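Tail spike protein (Acinetobacter phage vB_AbaP_AS12, PDB 6EU4) probably recognises and degrades the surface polysaccharide of its Acinetobacter host, serving as the phage's trimeric receptor-binding tailspike. Local coordinates at residues 128-133 with 155-160; 149-154 with 172-177; 244-249 with 274-279; 355-360 with 390-395; 425-430 with 439-444. One frame throughout, in Å; residues are numbered along the deposited sequence. Where two conformers were deposited one is given.

The five contacts follow the long beta-helical body of the chain in sequence order. Interactions 1 and 2 are interleaved along the sequence, with centres about 7 Å apart, and they touch directly: Thr153 OG1 lies 2.6 Å from Ser128 O, a probable hydrogen bond. Interaction 3 lies about 20 Å from interaction 2, centre to centre, and is where neighbouring subunits come close. Interactions 4 and 5, about 11 Å apart between centres, form a second cluster, tied by Ser394 to Glu428 and by Asn393 to Pro426. From interaction 1 to interaction 5 the centres span about 51 Å, on opposite sides of the chain's centre.

Interaction 1. Residues 128-133 with 155-160; sequences SVPVYY and NTLSLG
Tyr132 meets residues 155-160 along one side of its ring: Leu157 CD2 comes to the edge, near the ring plane, 4.2 Å from Tyr132 CD2, while Leu159 CD1 approaches obliquely and more loosely. The Tyr132 and Leu157 side chains cross at about a right angle. The Pro130 ring lies against backbone, its CD 3.4 Å from Asn155 O. Leu157 packs against the same proline. Its CG, placed beside its own backbone N (chi1 -63°), sits 4.0 Å from Pro130 CB, and CD2 presses on the carbonyl, 3.4 Å from Pro130 O. Polar contact is slight and gathers at the start of both segments. Asn155 ND2 reaches Ser128 O at 3.3 Å in a weak, bent hydrogen bond, and a water donates to Ser128 OG while receiving a weak bond from Asn155 ND2. Thr153 OG1 also bonds Ser128 O, and Ser128 OG has a second partner in Asp104. The loop 155-160 lies against residues 128-132 at the surface. Beneath it, Pro130 and Leu157 share Val178 of strand 175-179 and Pro130 also touches Lys151 of strand 148-151, while helix 106-113 packs on Val129 and Val131.

Interaction 2. Residues 149-154 with 172-177; sequences FIKTTN and DVDAIM
Lys151 and Asp174 reach for each other at a slant, and the rest of the contact is arranged around that meeting. The lysine leaves the backbone with CG anti to N (chi1 -179°), runs past Ala175 with CD 3.3 Å from Ala175 O, and turns at its last torsion to put NZ 2.8 Å from Asp174 OD1, a salt bridge. The same ammonium donates to Thr153 O, arriving above the carbonyl plane, and to Asn155 O, so three oxygens hold it in place. The second oxygen of the carboxylate belongs to Asn154: ND2 donates to Asp174 OD2 at 2.9 Å from the syn side, with amide and carboxylate turned almost perpendicular, 81° apart. Thr206 O takes a further bond from that amide, and Tyr200 OH bonds Asp174 OD1, which probably helps to stabilise the carboxylate as an anion. Inward from this polar end the contact becomes apolar. Ile176 splits its branches, CG1 lying 4.0 Å from Lys151 CB and CG2 resting on Phe149 CB. Beyond it the selenomethionine Met177 brings CE to the edge of the Phe149 ring, in plane, 4.0 Å from CE2. An apolar interior at a corner of the chain (176-177), with an ion pair at its outer end, fits the right-handed parallel beta-helix expected of phage tailspikes.

Interaction 3. Residues 244-249 with 274-279; sequences ERVQAS and IGCWAT
Backbone hydrogen bonds run the length of this parallel pairing: Arg245 N to Ile274 O, Trp277 N to Val246 O, Ala248 N to Trp277 O and Thr279 N to Ala248 O, all 2.9 to 3.1 Å. Side chains bond to backbone in the middle, where Arg245 and Gly275 both have positive phi and kink the two chains in step. There Arg245 curls back so that NE donates to Gly275 O at 2.9 Å, in the carbonyl plane, with NH1 adding a weak bond; Val246 N turns to the thiol instead, 3.6 Å from Cys276 SG. Contacts between flat groups come next: Gln247 lies alongside Trp277, its OE1 3.3 Å from CE3, with amide and ring 48° apart. Over one face of the indole sits Thr279 CG2, and Asp302 accepts from NE1. Glu244 bridges Lys222 of its own chain and Lys222 of the second subunit, and also bonds Thr242 of the second subunit. At the kink, guanidinium and sulfur thus probably keep Gly275 O and Val246 N partnered where strand pairing lapses.

Interaction 4. Residues 355-360 with 390-395; sequences IYNKYK and FAYNSS
Ile355 and Phe390 form a single parallel bridge, closed by Ala391 N donating to Ile355 O at 2.8 Å, after which the chain 355-360 bends in an inverse gamma turn centred on Asn357. On the inner side Ile355 runs beside Phe390, its CG2 meeting the ring edge in plane, 3.6 Å from CD1. Asn357 then carries the pairing onward with its side chain. With CG held between the backbone N and the carbonyl carbon (chi1 57°), the amide faces the main chain of Tyr392 and makes two bonds to it: OD1 accepts from Tyr392 N on a lone pair, and ND2 gives Tyr392 O a bond of 2.9 Å, straighter at 164° and also on a lone pair. Those two bonds fix the amide's rotation, and ND2 reaches Ser404 OG as well. On the outer side Tyr392 OH comes to the edge of the Tyr356 ring, 3.4 Å from CD1; Ala391 CB lies over one face of the Tyr392 ring, and Lys358 runs alongside it, CB 4.0 Å from CE2. A water joins Tyr392 OH to Lys358 NZ, which also salt-bridges Asp307, while Tyr356 stacks on His333. The asparagine amide thus continues the pairing where strands 351-355 and 387-390, on adjacent coils of the parallel beta-helix, end and the chain passes into loops.

Interaction 5. Residues 425-430 with 439-444; sequences VPLEEI and TKLGVY
Glu428 grips Leu441 twice: Leu441 N donates to OE2 at 2.8 Å, nearly straight but from above the carboxylate plane, and Glu428 N bonds Leu441 O. One residue on, Glu429 O accepts from Val443 N at 3.0 Å. The Glu429 carboxylate then takes Tyr444 OH on the anti lone pair of OE2, 2.6 Å away, standing 86° to the ring; Glu429 N is buried without a partner. Apolar contacts complete the first shell. Leu441 CD2 sits 3.9 Å from Leu427 CD2 and also touches Val425, and Ile430 runs beside Val443, CD1 to CB 3.8 Å. Lys440 crosses Glu428 at about a right angle, CB 3.5 Å from OE2, while NZ stays 5.3 Å from OE1. Further out, Ser394 OG holds that OE1, Phe438 stacks on Tyr444, and Leu406 backs Leu427 and Val443. With Ile430 bridging Val443, strand 443-445 pairs in parallel with both 430-432 and 405-409, the link from 430-432 shorter than a full coil, consistent with a parallel beta-helix.

Interaction 1. Residues 128-133 with 155-160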
# COMPACT_ATOMS: atom_id res chain seq x y z
N SER A 128 29.35 -29.60 -9.18
CA SER A 128 29.81 -29.49 -10.56
C SER A 128 28.67 -29.47 -11.57
O SER A 128 28.92 -29.22 -12.76
CB SER A 128 30.75 -30.63 -10.90
OG SER A 128 30.01 -31.83 -11.05
N VAL A 129 27.45 -29.74 -11.13
CA VAL A 129 26.26 -29.68 -11.99
C VAL A 129 25.17 -28.95 -11.21
O VAL A 129 25.28 -28.77 -9.99
CB VAL A 129 25.80 -31.09 -12.43
CG1 VAL A 129 26.84 -31.73 -13.36
CG2 VAL A 129 25.55 -31.98 -11.23
N PRO A 130 24.12 -28.51 -11.89
CA PRO A 130 22.97 -27.97 -11.15
C PRO A 130 22.34 -29.07 -10.31
O PRO A 130 22.45 -30.26 -10.61
CB PRO A 130 22.01 -27.50 -12.26
CG PRO A 130 22.85 -27.51 -13.53
CD PRO A 130 23.84 -28.59 -13.33
N VAL A 131 21.63 -28.65 -9.26
CA VAL A 131 20.80 -29.55 -8.47
C VAL A 131 19.37 -29.06 -8.59
O VAL A 131 19.12 -27.85 -8.68
CB VAL A 131 21.24 -29.63 -7.00
CG1 VAL A 131 22.67 -30.23 -6.93
CG2 VAL A 131 21.21 -28.26 -6.30
N TYR A 132 18.43 -30.00 -8.65
CA TYR A 132 17.04 -29.65 -8.87
C TYR A 132 16.18 -30.08 -7.69
O TYR A 132 16.53 -30.97 -6.90
CB TYR A 132 16.52 -30.27 -10.18
CG TYR A 132 16.39 -31.78 -10.16
CD1 TYR A 132 15.25 -32.40 -9.65
CD2 TYR A 132 17.41 -32.58 -10.65
CE1 TYR A 132 15.14 -33.78 -9.63
CE2 TYR A 132 17.31 -33.96 -10.63
CZ TYR A 132 16.17 -34.55 -10.13
OH TYR A 132 16.06 -35.91 -10.09
N TYR A 133 15.04 -29.41 -7.57
CA TYR A 133 14.01 -29.81 -6.63
C TYR A 133 12.68 -29.83 -7.38
O TYR A 133 12.52 -29.18 -8.41
CB TYR A 133 13.97 -28.86 -5.43
CG TYR A 133 13.67 -27.40 -5.77
CD1 TYR A 133 14.67 -26.55 -6.24
CD2 TYR A 133 12.40 -26.86 -5.57
CE1 TYR A 133 14.39 -25.22 -6.54
CE2 TYR A 133 12.13 -25.52 -5.87
CZ TYR A 133 13.12 -24.71 -6.35
OH TYR A 133 12.86 -23.39 -6.64
N ASN A 155 28.48 -26.59 -16.23
CA ASN A 155 27.79 -27.79 -16.67
C ASN A 155 26.30 -27.69 -16.39
O ASN A 155 25.86 -26.96 -15.50
CB ASN A 155 28.35 -29.03 -15.99
CG ASN A 155 29.77 -29.33 -16.39
OD1 ASN A 155 30.27 -28.81 -17.39
ND2 ASN A 155 30.43 -30.15 -15.60
N THR A 156 25.53 -28.46 -17.15
CA THR A 156 24.07 -28.47 -17.05
C THR A 156 23.57 -29.82 -16.54
O THR A 156 24.32 -30.79 -16.41
CB THR A 156 23.42 -28.18 -18.41
OG1 THR A 156 23.58 -29.31 -19.28
CG2 THR A 156 24.02 -26.95 -19.08
N LEU A 157 22.27 -29.88 -16.27
CA LEU A 157 21.61 -31.16 -16.13
C LEU A 157 21.61 -31.88 -17.48
O LEU A 157 21.88 -31.30 -18.53
CB LEU A 157 20.17 -30.98 -15.63
CG LEU A 157 20.00 -30.37 -14.24
CD1 LEU A 157 18.54 -29.99 -13.98
CD2 LEU A 157 20.49 -31.36 -13.20
N SER A 158 21.30 -33.18 -17.43
CA SER A 158 21.27 -34.03 -18.62
C SER A 158 19.94 -34.78 -18.70
O SER A 158 19.90 -35.99 -18.88
CB SER A 158 22.43 -35.03 -18.60
OG SER A 158 23.67 -34.37 -18.47
N LEU A 159 18.84 -34.05 -18.55
CA LEU A 159 17.52 -34.68 -18.50
C LEU A 159 16.76 -34.62 -19.81
O LEU A 159 15.80 -35.38 -19.99
CB LEU A 159 16.67 -34.03 -17.40
CG LEU A 159 17.31 -34.10 -16.01
CD1 LEU A 159 16.52 -33.26 -14.99
CD2 LEU A 159 17.42 -35.56 -15.55
N GLY A 160 17.13 -33.73 -20.72
CA GLY A 160 16.56 -33.75 -22.06
C GLY A 160 15.20 -33.08 -22.13
O GLY A 160 14.73 -32.45 -21.19
O HOH W 1 30.34 -32.54 -13.66

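Interaction 2. Residues 149-154 with 172-177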
# COMPACT_ATOMS: atom_id res chain seq x y z
N PHE A 149 25.18 -23.43 -1.76
CA PHE A 149 25.77 -24.21 -2.85
C PHE A 149 26.68 -23.32 -3.66
O PHE A 149 26.27 -22.22 -4.06
CB PHE A 149 24.69 -24.80 -3.77
CG PHE A 149 23.70 -25.68 -3.07
CD1 PHE A 149 24.09 -26.57 -2.08
CD2 PHE A 149 22.36 -25.63 -3.41
CE1 PHE A 149 23.16 -27.39 -1.43
CE2 PHE A 149 21.42 -26.44 -2.75
CZ PHE A 149 21.84 -27.32 -1.75
N ILE A 150 27.88 -23.81 -3.94
CA ILE A 150 28.86 -23.12 -4.77
C ILE A 150 29.07 -23.98 -6.02
O ILE A 150 29.59 -25.09 -5.94
CB ILE A 150 30.19 -22.92 -4.03
CG1 ILE A 150 29.93 -22.30 -2.65
CG2 ILE A 150 31.12 -22.06 -4.86
CD1 ILE A 150 29.33 -20.92 -2.69
N LYS A 151 28.67 -23.45 -7.17
CA LYS A 151 28.81 -24.18 -8.42
C LYS A 151 30.14 -23.83 -9.08
O LYS A 151 30.47 -22.65 -9.23
CB LYS A 151 27.65 -23.84 -9.35
CG LYS A 151 27.75 -24.60 -10.65
CD LYS A 151 26.41 -25.04 -11.14
CE LYS A 151 26.53 -25.93 -12.35
NZ LYS A 151 26.59 -25.14 -13.57
N THR A 152 30.89 -24.86 -9.49
CA THR A 152 32.27 -24.71 -9.92
C THR A 152 32.47 -24.84 -11.42
O THR A 152 33.62 -24.77 -11.90
CB THR A 152 33.15 -25.75 -9.23
OG1 THR A 152 32.77 -27.05 -9.68
CG2 THR A 152 33.00 -25.67 -7.71
N THR A 153 31.41 -25.07 -12.17
CA THR A 153 31.48 -25.28 -13.61
C THR A 153 30.30 -24.59 -14.27
O THR A 153 29.39 -24.09 -13.59
CB THR A 153 31.39 -26.76 -14.00
OG1 THR A 153 30.02 -27.18 -13.82
CG2 THR A 153 32.32 -27.64 -13.16
N ASN A 154 30.28 -24.63 -15.60
CA ASN A 154 29.12 -24.23 -16.37
C ASN A 154 28.30 -25.43 -16.85
O ASN A 154 27.51 -25.29 -17.79
CB ASN A 154 29.55 -23.37 -17.56
CG ASN A 154 30.31 -22.12 -17.13
OD1 ASN A 154 31.51 -21.98 -17.41
ND2 ASN A 154 29.64 -21.24 -16.40
N ASP A 172 17.97 -28.20 -19.21
CA ASP A 172 19.42 -28.43 -19.26
C ASP A 172 20.15 -27.11 -19.55
O ASP A 172 20.80 -26.93 -20.58
CB ASP A 172 19.75 -29.49 -20.31
CG ASP A 172 19.15 -30.87 -19.98
OD1 ASP A 172 18.62 -31.07 -18.86
OD2 ASP A 172 19.23 -31.78 -20.85
N VAL A 173 20.01 -26.19 -18.60
CA VAL A 173 20.64 -24.88 -18.66
C VAL A 173 21.75 -24.81 -17.63
O VAL A 173 21.83 -25.61 -16.69
CB VAL A 173 19.62 -23.74 -18.41
CG1 VAL A 173 18.48 -23.83 -19.40
CG2 VAL A 173 19.07 -23.80 -17.02
N ASP A 174 22.63 -23.82 -17.81
CA ASP A 174 23.69 -23.55 -16.83
C ASP A 174 23.09 -22.73 -15.70
O ASP A 174 22.90 -21.52 -15.82
CB ASP A 174 24.85 -22.80 -17.48
CG ASP A 174 25.96 -22.50 -16.48
OD1 ASP A 174 25.96 -23.10 -15.38
OD2 ASP A 174 26.84 -21.67 -16.79
N ALA A 175 22.77 -23.41 -14.60
CA ALA A 175 22.16 -22.83 -13.42
C ALA A 175 22.72 -23.53 -12.19
O ALA A 175 23.35 -24.58 -12.30
CB ALA A 175 20.64 -22.97 -13.44
N ILE A 176 22.54 -22.92 -11.02
CA ILE A 176 22.99 -23.54 -9.77
C ILE A 176 21.92 -24.46 -9.23
O ILE A 176 22.19 -25.61 -8.87
CB ILE A 176 23.38 -22.47 -8.73
CG1 ILE A 176 24.42 -21.52 -9.32
CG2 ILE A 176 23.92 -23.15 -7.48
CD1 ILE A 176 24.73 -20.34 -8.43
N MSE A 177 20.69 -23.96 -9.18
CA MSE A 177 19.54 -24.72 -8.72
C MSE A 177 18.40 -24.56 -9.74
O MSE A 177 18.23 -23.49 -10.34
CB MSE A 177 19.12 -24.23 -7.31
CG MSE A 177 18.24 -25.15 -6.57
SE MSE A 177 18.07 -24.47 -4.71
CE MSE A 177 17.66 -26.15 -3.94

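Interaction 3. Residues 244-249 with 274-279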
# COMPACT_ATOMS: atom_id res chain seq x y z
N GLU A 244 10.67 -13.24 0.44
CA GLU A 244 11.00 -12.36 1.56
C GLU A 244 12.51 -12.39 1.76
O GLU A 244 13.09 -13.47 1.91
CB GLU A 244 10.30 -12.81 2.85
CG GLU A 244 10.59 -11.87 4.03
CD GLU A 244 9.90 -12.26 5.34
OE1 GLU A 244 9.25 -13.32 5.41
OE2 GLU A 244 10.00 -11.48 6.31
N ARG A 245 13.14 -11.22 1.74
CA ARG A 245 14.58 -11.10 1.93
C ARG A 245 15.36 -11.97 0.95
O ARG A 245 16.35 -12.62 1.31
CB ARG A 245 14.95 -11.42 3.38
CG ARG A 245 14.61 -10.25 4.32
CD ARG A 245 15.78 -9.31 4.53
NE ARG A 245 16.31 -8.82 3.26
CZ ARG A 245 17.43 -9.23 2.69
NH1 ARG A 245 17.77 -8.73 1.51
NH2 ARG A 245 18.21 -10.12 3.29
N VAL A 246 14.94 -11.92 -0.31
CA VAL A 246 15.65 -12.57 -1.40
C VAL A 246 16.48 -11.51 -2.10
O VAL A 246 15.97 -10.44 -2.48
CB VAL A 246 14.68 -13.27 -2.37
CG1 VAL A 246 15.41 -13.83 -3.57
CG2 VAL A 246 13.95 -14.37 -1.63
N GLN A 247 17.76 -11.80 -2.28
CA GLN A 247 18.68 -10.89 -2.93
C GLN A 247 19.19 -11.58 -4.19
O GLN A 247 19.63 -12.73 -4.13
CB GLN A 247 19.87 -10.54 -2.03
CG GLN A 247 20.94 -9.74 -2.74
CD GLN A 247 22.11 -9.34 -1.84
OE1 GLN A 247 22.11 -9.57 -0.64
NE2 GLN A 247 23.13 -8.73 -2.45
N ALA A 248 19.11 -10.88 -5.31
CA ALA A 248 19.64 -11.38 -6.57
C ALA A 248 20.70 -10.41 -7.06
O ALA A 248 20.40 -9.31 -7.55
CB ALA A 248 18.52 -11.57 -7.60
N SER A 249 21.96 -10.82 -6.91
CA SER A 249 23.10 -10.07 -7.39
C SER A 249 23.58 -10.72 -8.68
O SER A 249 23.96 -11.89 -8.68
CB SER A 249 24.20 -10.03 -6.33
OG SER A 249 23.71 -9.46 -5.11
N ILE A 274 8.98 -8.86 -0.42
CA ILE A 274 9.11 -8.08 0.80
C ILE A 274 10.58 -8.03 1.16
O ILE A 274 11.20 -9.08 1.42
CB ILE A 274 8.29 -8.69 1.94
CG1 ILE A 274 6.80 -8.68 1.54
CG2 ILE A 274 8.49 -7.90 3.23
CD1 ILE A 274 5.88 -9.35 2.54
N GLY A 275 11.15 -6.83 1.19
CA GLY A 275 12.56 -6.71 1.57
C GLY A 275 13.51 -7.46 0.67
O GLY A 275 14.54 -7.97 1.14
N CYS A 276 13.20 -7.52 -0.62
CA CYS A 276 14.09 -8.14 -1.59
C CYS A 276 15.01 -7.08 -2.17
O CYS A 276 14.77 -5.87 -2.07
CB CYS A 276 13.30 -8.83 -2.70
SG CYS A 276 12.29 -10.23 -2.05
N TRP A 277 16.09 -7.55 -2.79
CA TRP A 277 17.19 -6.66 -3.17
C TRP A 277 17.77 -7.11 -4.49
O TRP A 277 18.29 -8.22 -4.58
CB TRP A 277 18.25 -6.67 -2.08
CG TRP A 277 19.25 -5.53 -2.12
CD1 TRP A 277 19.13 -4.34 -2.77
CD2 TRP A 277 20.50 -5.49 -1.44
NE1 TRP A 277 20.24 -3.55 -2.51
CE2 TRP A 277 21.10 -4.24 -1.71
CE3 TRP A 277 21.18 -6.39 -0.63
CZ2 TRP A 277 22.34 -3.89 -1.21
CZ3 TRP A 277 22.42 -6.04 -0.13
CH2 TRP A 277 22.99 -4.80 -0.43
N ALA A 278 17.72 -6.24 -5.50
CA ALA A 278 18.40 -6.46 -6.77
C ALA A 278 19.69 -5.66 -6.76
O ALA A 278 19.67 -4.47 -6.46
CB ALA A 278 17.52 -6.01 -7.95
N THR A 279 20.83 -6.31 -7.03
CA THR A 279 22.08 -5.56 -7.10
C THR A 279 22.88 -5.95 -8.33
O THR A 279 22.79 -7.07 -8.84
CB THR A 279 22.98 -5.74 -5.83
OG1 THR A 279 23.51 -7.06 -5.79
CG2 THR A 279 22.20 -5.50 -4.51

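Interaction 4. Residues 355-360 with 390-395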
# COMPACT_ATOMS: atom_id res chain seq x y z
N ILE A 355 20.71 8.87 -9.03
CA ILE A 355 20.25 8.44 -10.35
C ILE A 355 20.82 9.42 -11.37
O ILE A 355 20.43 10.59 -11.44
CB ILE A 355 18.72 8.37 -10.44
CG1 ILE A 355 18.17 7.39 -9.39
CG2 ILE A 355 18.30 7.97 -11.88
CD1 ILE A 355 16.69 7.67 -9.08
N TYR A 356 21.76 8.93 -12.18
CA TYR A 356 22.51 9.77 -13.11
C TYR A 356 21.85 9.69 -14.48
O TYR A 356 22.16 8.83 -15.30
CB TYR A 356 23.96 9.32 -13.12
CG TYR A 356 24.49 9.46 -11.75
CD1 TYR A 356 24.77 10.71 -11.21
CD2 TYR A 356 24.62 8.35 -10.93
CE1 TYR A 356 25.22 10.85 -9.89
CE2 TYR A 356 25.09 8.48 -9.62
CZ TYR A 356 25.37 9.72 -9.11
OH TYR A 356 25.82 9.83 -7.81
N ASN A 357 20.90 10.61 -14.71
CA ASN A 357 20.04 10.58 -15.90
C ASN A 357 20.71 11.35 -17.04
O ASN A 357 20.27 12.43 -17.45
CB ASN A 357 18.66 11.13 -15.57
CG ASN A 357 18.70 12.57 -15.01
OD1 ASN A 357 19.52 12.91 -14.16
ND2 ASN A 357 17.81 13.41 -15.51
N LYS A 358 21.78 10.75 -17.55
CA LYS A 358 22.60 11.38 -18.59
C LYS A 358 22.77 10.51 -19.84
O LYS A 358 23.66 10.78 -20.65
CB LYS A 358 23.98 11.74 -18.04
CG LYS A 358 24.77 10.55 -17.51
CD LYS A 358 26.18 10.98 -17.04
CE LYS A 358 26.99 9.78 -16.59
NZ LYS A 358 28.33 10.16 -16.07
N TYR A 359 21.94 9.48 -20.02
CA TYR A 359 22.15 8.49 -21.06
C TYR A 359 21.09 8.58 -22.14
O TYR A 359 19.91 8.86 -21.87
CB TYR A 359 22.19 7.09 -20.45
CG TYR A 359 23.31 6.96 -19.46
CD1 TYR A 359 24.62 6.82 -19.90
CD2 TYR A 359 23.07 6.98 -18.09
CE1 TYR A 359 25.65 6.70 -19.03
CE2 TYR A 359 24.12 6.86 -17.20
CZ TYR A 359 25.41 6.73 -17.69
OH TYR A 359 26.50 6.61 -16.86
N LYS A 360 21.51 8.33 -23.38
CA LYS A 360 20.66 8.44 -24.55
C LYS A 360 20.89 7.26 -25.47
O LYS A 360 22.02 6.78 -25.60
CB LYS A 360 20.92 9.74 -25.32
CG LYS A 360 20.66 10.99 -24.50
CD LYS A 360 20.99 12.27 -25.24
CE LYS A 360 20.67 13.45 -24.36
NZ LYS A 360 21.02 14.75 -25.02
N PHE A 390 16.85 12.17 -9.35
CA PHE A 390 17.37 12.35 -10.70
C PHE A 390 18.34 13.53 -10.67
O PHE A 390 17.96 14.65 -10.31
CB PHE A 390 16.22 12.63 -11.67
CG PHE A 390 15.15 11.55 -11.69
CD1 PHE A 390 15.50 10.20 -11.73
CD2 PHE A 390 13.82 11.89 -11.67
CE1 PHE A 390 14.52 9.22 -11.74
CE2 PHE A 390 12.84 10.94 -11.68
CZ PHE A 390 13.17 9.60 -11.70
N ALA A 391 19.61 13.28 -11.02
CA ALA A 391 20.65 14.25 -10.71
C ALA A 391 20.57 15.50 -11.58
O ALA A 391 21.01 16.57 -11.14
CB ALA A 391 22.04 13.61 -10.87
N TYR A 392 20.07 15.38 -12.82
CA TYR A 392 20.33 16.39 -13.83
C TYR A 392 19.06 16.97 -14.48
O TYR A 392 18.16 16.24 -14.90
CB TYR A 392 21.20 15.83 -14.96
CG TYR A 392 22.48 15.19 -14.46
CD1 TYR A 392 23.33 15.85 -13.58
CD2 TYR A 392 22.80 13.90 -14.83
CE1 TYR A 392 24.47 15.25 -13.12
CE2 TYR A 392 23.93 13.29 -14.37
CZ TYR A 392 24.76 13.96 -13.52
OH TYR A 392 25.89 13.33 -13.08
N ASN A 393 19.07 18.29 -14.63
CA ASN A 393 18.23 18.97 -15.60
C ASN A 393 19.14 19.80 -16.49
O ASN A 393 20.37 19.68 -16.42
CB ASN A 393 17.11 19.78 -14.91
CG ASN A 393 17.63 20.98 -14.14
OD1 ASN A 393 18.75 21.46 -14.36
ND2 ASN A 393 16.78 21.51 -13.25
N SER A 394 18.55 20.58 -17.41
CA SER A 394 19.37 21.10 -18.50
C SER A 394 20.36 22.17 -18.04
O SER A 394 21.32 22.45 -18.78
CB SER A 394 18.50 21.68 -19.64
OG SER A 394 17.79 22.83 -19.20
N SER A 395 20.17 22.75 -16.86
CA SER A 395 21.10 23.73 -16.33
C SER A 395 22.24 23.11 -15.53
O SER A 395 23.11 23.84 -15.04
CB SER A 395 20.37 24.77 -15.47
OG SER A 395 19.86 24.24 -14.25
O HOH W 2 27.58 11.31 -13.66

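Interaction 5. Residues 425-430 with 439-444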
# COMPACT_ATOMS: atom_id res chain seq x y z
N VAL A 425 16.35 17.87 -8.42
CA VAL A 425 16.45 19.16 -9.09
C VAL A 425 15.13 19.44 -9.80
O VAL A 425 14.37 18.52 -10.11
CB VAL A 425 17.64 19.20 -10.08
CG1 VAL A 425 18.93 18.92 -9.34
CG2 VAL A 425 17.50 18.20 -11.21
N PRO A 426 14.86 20.70 -10.10
CA PRO A 426 13.53 21.09 -10.59
C PRO A 426 13.19 20.51 -11.96
O PRO A 426 14.02 20.46 -12.87
CB PRO A 426 13.63 22.62 -10.68
CG PRO A 426 14.73 23.01 -9.77
CD PRO A 426 15.69 21.88 -9.74
N LEU A 427 11.92 20.14 -12.10
CA LEU A 427 11.35 19.86 -13.41
C LEU A 427 11.29 21.14 -14.24
O LEU A 427 11.28 22.25 -13.71
CB LEU A 427 9.96 19.27 -13.26
CG LEU A 427 9.81 18.03 -12.39
CD1 LEU A 427 8.41 17.48 -12.55
CD2 LEU A 427 10.82 16.93 -12.76
N GLU A 428 11.31 20.98 -15.57
CA GLU A 428 11.47 22.13 -16.44
C GLU A 428 10.23 22.51 -17.23
O GLU A 428 9.99 23.71 -17.43
CB GLU A 428 12.62 21.87 -17.41
CG GLU A 428 13.93 21.70 -16.68
CD GLU A 428 15.11 21.69 -17.61
OE1 GLU A 428 15.42 22.74 -18.21
OE2 GLU A 428 15.71 20.61 -17.76
N GLU A 429 9.44 21.55 -17.71
CA GLU A 429 8.31 21.90 -18.57
C GLU A 429 7.46 20.66 -18.76
O GLU A 429 7.86 19.54 -18.43
CB GLU A 429 8.76 22.46 -19.92
CG GLU A 429 9.53 21.47 -20.78
CD GLU A 429 10.07 22.07 -22.08
OE1 GLU A 429 9.98 23.30 -22.27
OE2 GLU A 429 10.59 21.30 -22.92
N ILE A 430 6.27 20.87 -19.30
CA ILE A 430 5.35 19.79 -19.63
C ILE A 430 4.59 20.19 -20.88
O ILE A 430 4.18 21.35 -21.02
CB ILE A 430 4.41 19.46 -18.45
CG1 ILE A 430 3.33 18.45 -18.87
CG2 ILE A 430 3.76 20.71 -17.87
CD1 ILE A 430 2.70 17.77 -17.66
N THR A 439 15.69 17.11 -24.27
CA THR A 439 16.83 17.86 -23.76
C THR A 439 16.52 18.64 -22.49
O THR A 439 17.36 19.45 -22.06
CB THR A 439 17.36 18.81 -24.84
OG1 THR A 439 16.33 19.75 -25.18
CG2 THR A 439 17.76 18.05 -26.10
N LYS A 440 15.35 18.44 -21.90
CA LYS A 440 15.01 19.03 -20.62
C LYS A 440 14.30 18.00 -19.76
O LYS A 440 13.68 17.06 -20.27
CB LYS A 440 14.11 20.26 -20.80
CG LYS A 440 14.78 21.40 -21.56
CD LYS A 440 13.86 22.61 -21.61
CE LYS A 440 14.59 23.85 -22.12
NZ LYS A 440 15.17 23.62 -23.44
N LEU A 441 14.37 18.19 -18.44
CA LEU A 441 13.74 17.29 -17.48
C LEU A 441 12.26 17.65 -17.42
O LEU A 441 11.77 18.28 -16.48
CB LEU A 441 14.43 17.40 -16.12
CG LEU A 441 13.97 16.41 -15.05
CD1 LEU A 441 14.38 14.98 -15.44
CD2 LEU A 441 14.57 16.80 -13.69
N GLY A 442 11.54 17.24 -18.47
CA GLY A 442 10.14 17.58 -18.63
C GLY A 442 9.26 16.35 -18.81
O GLY A 442 9.74 15.21 -18.89
N VAL A 443 7.96 16.62 -18.87
CA VAL A 443 6.94 15.61 -19.12
C VAL A 443 6.42 15.83 -20.53
O VAL A 443 5.81 16.87 -20.81
CB VAL A 443 5.80 15.70 -18.10
CG1 VAL A 443 4.74 14.66 -18.45
CG2 VAL A 443 6.34 15.47 -16.70
N TYR A 444 6.65 14.87 -21.40
CA TYR A 444 6.29 14.98 -22.81
C TYR A 444 5.28 13.90 -23.15
O TYR A 444 5.51 12.73 -22.84
CB TYR A 444 7.54 14.84 -23.68
CG TYR A 444 8.55 15.89 -23.31
CD1 TYR A 444 8.32 17.22 -23.66
CD2 TYR A 444 9.66 15.59 -22.55
CE1 TYR A 444 9.23 18.23 -23.30
CE2 TYR A 444 10.57 16.58 -22.19
CZ TYR A 444 10.33 17.89 -22.56
OH TYR A 444 11.24 18.86 -22.18